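Local coordinates for protein UL37 (Suid herpesvirus 1, PDB 4K70) that serves as an inner tegument protein of the virus particle, probably helps to control viral trafficking inside cells, and binds calcium, at residues A[73-85]-A[172-184]. Residues are numbered along the deposited sequence; the frame is centred on the assembly and turned at random.
With CA (calcium ion), chain E.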
loop_
_atom_site.group_PDB
_atom_site.type_symbol
_atom_site.label_atom_id
_atom_site.label_comp_id
_atom_site.label_asym_id
_atom_site.label_seq_id
_atom_site.Cartn_x
_atom_site.Cartn_y
_atom_site.Cartn_z
ATOM N N ALA A 73 10.180 6.530 -26.755
ATOM C CA ALA A 73 10.452 5.590 -25.673
ATOM C C ALA A 73 9.592 5.908 -24.428
ATOM O O ALA A 73 8.933 5.031 -23.870
ATOM C CB ALA A 73 11.928 5.579 -25.334
ATOM N N GLY A 74 9.577 7.169 -24.022
ATOM C CA GLY A 74 8.816 7.581 -22.855
ATOM C C GLY A 74 7.319 7.531 -23.079
ATOM O O GLY A 74 6.566 7.070 -22.218
ATOM N N LEU A 75 6.885 8.001 -24.240
ATOM C CA LEU A 75 5.472 7.989 -24.584
ATOM C C LEU A 75 4.928 6.566 -24.619
ATOM O O LEU A 75 3.798 6.336 -24.212
ATOM C CB LEU A 75 5.240 8.659 -25.940
ATOM C CG LEU A 75 5.531 10.160 -26.019
ATOM C CD1 LEU A 75 5.405 10.654 -27.465
ATOM C CD2 LEU A 75 4.591 10.924 -25.087
ATOM N N ALA A 76 5.737 5.628 -25.102
ATOM C CA ALA A 76 5.336 4.220 -25.188
ATOM C C ALA A 76 5.251 3.580 -23.805
ATOM O O ALA A 76 4.385 2.753 -23.541
ATOM C CB ALA A 76 6.316 3.443 -26.070
ATOM N N LEU A 77 6.161 3.964 -22.922
ATOM C CA LEU A 77 6.193 3.405 -21.578
ATOM C C LEU A 77 5.089 3.974 -20.694
ATOM O O LEU A 77 4.686 3.343 -19.715
ATOM C CB LEU A 77 7.554 3.670 -20.931
ATOM C CG LEU A 77 8.671 2.629 -20.980
ATOM C CD1 LEU A 77 8.442 1.595 -22.065
ATOM C CD2 LEU A 77 10.018 3.321 -21.162
ATOM N N TRP A 78 4.592 5.155 -21.049
ATOM C CA TRP A 78 3.698 5.914 -20.168
ATOM C C TRP A 78 2.391 5.188 -19.862
ATOM O O TRP A 78 1.873 5.245 -18.740
ATOM C CB TRP A 78 3.359 7.260 -20.801
ATOM C CG TRP A 78 3.098 8.378 -19.822
ATOM C CD1 TRP A 78 2.113 8.439 -18.875
ATOM C CD2 TRP A 78 3.824 9.616 -19.725
ATOM N NE1 TRP A 78 2.190 9.638 -18.186
ATOM C CE2 TRP A 78 3.227 10.377 -18.696
ATOM C CE3 TRP A 78 4.916 10.156 -20.418
ATOM C CZ2 TRP A 78 3.694 11.645 -18.334
ATOM C CZ3 TRP A 78 5.378 11.421 -20.057
ATOM C CH2 TRP A 78 4.764 12.149 -19.028
ATOM N N ARG A 79 1.828 4.537 -20.872
ATOM C CA ARG A 79 0.547 3.861 -20.689
ATOM C C ARG A 79 0.736 2.355 -20.622
ATOM O O ARG A 79 -0.127 1.594 -21.040
ATOM C CB ARG A 79 -0.436 4.246 -21.795
ATOM C CG ARG A 79 -0.970 5.674 -21.697
ATOM C CD ARG A 79 -1.467 6.195 -23.051
ATOM N NE ARG A 79 -0.366 6.417 -23.989
ATOM C CZ ARG A 79 -0.107 7.575 -24.596
ATOM N NH1 ARG A 79 -0.881 8.634 -24.386
ATOM N NH2 ARG A 79 0.930 7.674 -25.425
ATOM N N LEU A 80 1.862 1.929 -20.066
ATOM C CA LEU A 80 2.223 0.517 -20.050
ATOM C C LEU A 80 1.458 -0.288 -18.984
ATOM O O LEU A 80 1.365 0.119 -17.829
ATOM C CB LEU A 80 3.735 0.387 -19.846
ATOM C CG LEU A 80 4.384 -0.953 -20.160
ATOM C CD1 LEU A 80 4.227 -1.252 -21.640
ATOM C CD2 LEU A 80 5.848 -0.930 -19.752
ATOM N N ARG A 81 0.901 -1.427 -19.380
ATOM C CA ARG A 81 0.297 -2.352 -18.425
ATOM C C ARG A 81 1.186 -3.582 -18.262
ATOM O O ARG A 81 1.243 -4.446 -19.143
ATOM C CB ARG A 81 -1.111 -2.777 -18.854
ATOM C CG ARG A 81 -1.839 -3.571 -17.757
ATOM C CD ARG A 81 -2.934 -4.476 -18.283
ATOM N NE ARG A 81 -4.115 -3.739 -18.711
ATOM C CZ ARG A 81 -5.013 -3.213 -17.882
ATOM N NH1 ARG A 81 -4.859 -3.310 -16.561
ATOM N NH2 ARG A 81 -6.058 -2.566 -18.381
ATOM N N HIS A 82 1.889 -3.648 -17.138
ATOM C CA HIS A 82 2.842 -4.715 -16.887
ATOM C C HIS A 82 2.335 -5.599 -15.762
ATOM O O HIS A 82 1.858 -5.104 -14.746
ATOM C CB HIS A 82 4.209 -4.131 -16.498
ATOM C CG HIS A 82 5.194 -5.165 -16.047
ATOM N ND1 HIS A 82 5.492 -6.286 -16.798
ATOM C CD2 HIS A 82 5.944 -5.255 -14.927
ATOM C CE1 HIS A 82 6.383 -7.018 -16.156
ATOM N NE2 HIS A 82 6.673 -6.413 -15.013
ATOM N N ASP A 83 2.433 -6.912 -15.941
ATOM C CA ASP A 83 1.993 -7.850 -14.917
ATOM C C ASP A 83 3.117 -8.046 -13.912
ATOM O O ASP A 83 4.067 -8.768 -14.186
ATOM C CB ASP A 83 1.631 -9.193 -15.559
ATOM C CG ASP A 83 1.018 -10.167 -14.573
ATOM O OD1 ASP A 83 0.954 -9.854 -13.357
ATOM O OD2 ASP A 83 0.598 -11.248 -15.021
ATOM N N TRP A 84 3.013 -7.403 -12.746
ATOM C CA TRP A 84 4.119 -7.398 -11.790
ATOM C C TRP A 84 4.388 -8.725 -11.105
ATOM O O TRP A 84 5.441 -8.905 -10.490
ATOM C CB TRP A 84 3.959 -6.255 -10.760
ATOM C CG TRP A 84 4.441 -4.965 -11.312
ATOM C CD1 TRP A 84 3.685 -3.872 -11.644
ATOM C CD2 TRP A 84 5.790 -4.636 -11.644
ATOM N NE1 TRP A 84 4.494 -2.870 -12.131
ATOM C CE2 TRP A 84 5.793 -3.321 -12.149
ATOM C CE3 TRP A 84 7.008 -5.326 -11.547
ATOM C CZ2 TRP A 84 6.966 -2.677 -12.564
ATOM C CZ3 TRP A 84 8.175 -4.691 -11.971
ATOM C CH2 TRP A 84 8.142 -3.379 -12.469
ATOM N N ASP A 85 3.449 -9.662 -11.224
ATOM C CA ASP A 85 3.691 -11.034 -10.786
ATOM C C ASP A 85 4.870 -11.679 -11.510
ATOM O O ASP A 85 5.483 -12.619 -11.003
ATOM C CB ASP A 85 2.418 -11.881 -10.961
ATOM C CG ASP A 85 1.281 -11.384 -10.087
ATOM O OD1 ASP A 85 1.506 -11.208 -8.873
ATOM O OD2 ASP A 85 0.178 -11.130 -10.615
ATOM N N TYR A 172 7.087 8.904 -12.733
ATOM C CA TYR A 172 6.097 8.764 -11.666
ATOM C C TYR A 172 4.656 8.542 -12.133
ATOM O O TYR A 172 3.975 7.646 -11.644
ATOM C CB TYR A 172 6.157 9.977 -10.730
ATOM C CG TYR A 172 5.198 9.899 -9.576
ATOM C CD1 TYR A 172 5.462 9.080 -8.492
ATOM C CD2 TYR A 172 4.029 10.639 -9.572
ATOM C CE1 TYR A 172 4.583 8.997 -7.425
ATOM C CE2 TYR A 172 3.134 10.557 -8.520
ATOM C CZ TYR A 172 3.424 9.737 -7.445
ATOM O OH TYR A 172 2.556 9.659 -6.380
ATOM N N ASP A 173 4.183 9.360 -13.066
ATOM C CA ASP A 173 2.820 9.221 -13.546
ATOM C C ASP A 173 2.657 8.036 -14.522
ATOM O O ASP A 173 1.564 7.797 -15.009
ATOM C CB ASP A 173 2.362 10.508 -14.231
ATOM C CG ASP A 173 0.873 10.501 -14.579
ATOM O OD1 ASP A 173 0.049 10.303 -13.666
ATOM O OD2 ASP A 173 0.527 10.688 -15.769
ATOM N N MET A 174 3.727 7.311 -14.831
ATOM C CA MET A 174 3.595 6.223 -15.813
ATOM C C MET A 174 2.875 5.037 -15.175
ATOM O O MET A 174 3.112 4.711 -14.012
ATOM C CB MET A 174 4.944 5.794 -16.379
ATOM C CG MET A 174 5.727 6.940 -17.053
ATOM S SD MET A 174 7.106 6.295 -17.981
ATOM C CE MET A 174 7.671 7.789 -18.823
ATOM N N ASP A 175 2.001 4.388 -15.936
ATOM C CA ASP A 175 1.154 3.330 -15.378
ATOM C C ASP A 175 1.936 2.202 -14.711
ATOM O O ASP A 175 1.567 1.743 -13.627
ATOM C CB ASP A 175 0.191 2.776 -16.433
ATOM C CG ASP A 175 -0.829 3.809 -16.889
ATOM O OD1 ASP A 175 -1.036 4.801 -16.164
ATOM O OD2 ASP A 175 -1.422 3.636 -17.973
ATOM N N PHE A 176 3.005 1.733 -15.346
ATOM C CA PHE A 176 3.760 0.632 -14.749
ATOM C C PHE A 176 4.360 0.992 -13.377
ATOM O O PHE A 176 4.516 0.131 -12.507
ATOM C CB PHE A 176 4.820 0.072 -15.710
ATOM C CG PHE A 176 5.998 0.976 -15.917
ATOM C CD1 PHE A 176 5.984 1.949 -16.908
ATOM C CD2 PHE A 176 7.137 0.831 -15.142
ATOM C CE1 PHE A 176 7.078 2.775 -17.110
ATOM C CE2 PHE A 176 8.238 1.663 -15.335
ATOM C CZ PHE A 176 8.207 2.635 -16.322
ATOM N N VAL A 177 4.685 2.264 -13.174
ATOM C CA VAL A 177 5.195 2.683 -11.875
ATOM C C VAL A 177 4.113 2.638 -10.801
ATOM O O VAL A 177 4.338 2.142 -9.699
ATOM C CB VAL A 177 5.801 4.094 -11.916
ATOM C CG1 VAL A 177 5.997 4.606 -10.495
ATOM C CG2 VAL A 177 7.129 4.082 -12.694
ATOM N N GLN A 178 2.948 3.180 -11.120
ATOM C CA GLN A 178 1.832 3.206 -10.180
ATOM C C GLN A 178 1.319 1.789 -9.879
ATOM O O GLN A 178 0.921 1.489 -8.747
ATOM C CB GLN A 178 0.718 4.112 -10.715
ATOM C CG GLN A 178 1.176 5.559 -10.823
ATOM C CD GLN A 178 1.546 6.104 -9.459
ATOM O OE1 GLN A 178 0.917 5.747 -8.469
ATOM N NE2 GLN A 178 2.569 6.953 -9.396
ATOM N N ASP A 179 1.349 0.919 -10.890
ATOM C CA ASP A 179 1.028 -0.489 -10.678
ATOM C C ASP A 179 2.079 -1.150 -9.794
ATOM O O ASP A 179 1.744 -1.975 -8.948
ATOM C CB ASP A 179 0.927 -1.252 -12.011
ATOM C CG ASP A 179 -0.315 -0.876 -12.815
ATOM O OD1 ASP A 179 -1.265 -0.317 -12.222
ATOM O OD2 ASP A 179 -0.334 -1.131 -14.040
ATOM N N GLY A 180 3.348 -0.796 -9.993
ATOM C CA GLY A 180 4.430 -1.393 -9.220
ATOM C C GLY A 180 4.369 -0.982 -7.755
ATOM O O GLY A 180 4.674 -1.773 -6.859
ATOM N N LEU A 181 4.009 0.274 -7.505
ATOM C CA LEU A 181 3.806 0.758 -6.129
ATOM C C LEU A 181 2.706 -0.030 -5.404
ATOM O O LEU A 181 2.850 -0.411 -4.237
ATOM C CB LEU A 181 3.438 2.234 -6.149
ATOM C CG LEU A 181 4.542 3.177 -6.642
ATOM C CD1 LEU A 181 4.057 4.614 -6.691
ATOM C CD2 LEU A 181 5.784 3.052 -5.753
ATOM N N ARG A 182 1.600 -0.255 -6.099
ATOM C CA ARG A 182 0.527 -1.109 -5.573
ATOM C C ARG A 182 1.031 -2.499 -5.195
ATOM O O ARG A 182 0.693 -3.039 -4.136
ATOM C CB ARG A 182 -0.598 -1.232 -6.596
ATOM C CG ARG A 182 -1.697 -2.239 -6.213
ATOM C CD ARG A 182 -2.733 -2.311 -7.320
ATOM N NE ARG A 182 -3.446 -3.585 -7.368
ATOM C CZ ARG A 182 -4.659 -3.794 -6.861
ATOM N NH1 ARG A 182 -5.304 -2.808 -6.244
ATOM N NH2 ARG A 182 -5.224 -4.996 -6.959
ATOM N N TYR A 183 1.854 -3.073 -6.066
ATOM C CA TYR A 183 2.408 -4.397 -5.846
ATOM C C TYR A 183 3.328 -4.437 -4.646
ATOM O O TYR A 183 3.288 -5.380 -3.855
ATOM C CB TYR A 183 3.176 -4.861 -7.096
ATOM C CG TYR A 183 3.611 -6.310 -7.047
ATOM C CD1 TYR A 183 2.761 -7.328 -7.502
ATOM C CD2 TYR A 183 4.858 -6.670 -6.540
ATOM C CE1 TYR A 183 3.148 -8.653 -7.464
ATOM C CE2 TYR A 183 5.252 -8.004 -6.494
ATOM C CZ TYR A 183 4.395 -8.986 -6.962
ATOM O OH TYR A 183 4.778 -10.312 -6.927
ATOM N N VAL A 184 4.191 -3.430 -4.518
ATOM C CA VAL A 184 5.141 -3.405 -3.418
ATOM C C VAL A 184 4.426 -3.302 -2.078
ATOM O O VAL A 184 4.778 -4.000 -1.130
ATOM C CB VAL A 184 6.129 -2.221 -3.549
ATOM C CG1 VAL A 184 6.953 -2.079 -2.283
ATOM C CG2 VAL A 184 7.037 -2.445 -4.751
HETATM CA CA CA E . -0.614 -11.778 -12.847
HETATM O O HOH W 1 1.905 -2.069 -15.068
HETATM O O HOH W 2 -1.072 -3.869 -14.120
HETATM O O HOH W 3 3.242 -12.120 -7.303
#
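Where helix 63-78 ends, the chain runs on as an extended linker along the first turns of helix 175-188, and two tryptophans, Trp78 and Trp84, fasten the two together within the all-helical N-terminal half of UL37. At the start of helix 175-188, Asp175 N donates an almost straight bond to Trp78 O (2.9 Å, 174°). The indole of Trp78 sends NE1, in its ring plane, to the anti side of Asp173 OD2 at 3.1 Å, somewhat out of the carboxylate plane. That carboxylate is also held by Arg476 and Arg480 of helix 464-481, so its buried charge is probably well compensated. Met174, the N-cap residue, lays CG over the five-membered ring of Trp78, and its extended chain carries CE to 3.6 Å from Gly74 O. Phe176, with CG set between its backbone N and carbonyl carbon (chi1 72°), turns its ring edge to Leu77 O while CD1 meets Leu80 CB. Farther along, Trp84 NE1 reaches a lone pair of Phe176 O (3.0 Å), which also accepts the helical bond from Gly180 N. Because Gly180 lacks a side chain, the indole lies directly on the helix backbone, CA 3.6 Å from the five-membered ring centroid; His82 CD2 covers the opposite face. Tyr183 receives Trp84 CB over its ring, and Asp85 OD1 meets the ring edge 3.3 Å from Tyr183 CE1. A water joins Asp179 OD2 to His82 N; both residues belong to another calcium site of the protein, unoccupied here. Asp83, through both carboxylate oxygens, and Asp85 OD2 bind calcium at the surface, where the linker enters the 3-10 turn at Trp84-Asp85 and Asp83 OD1 closes an Asx turn with Asp85 N.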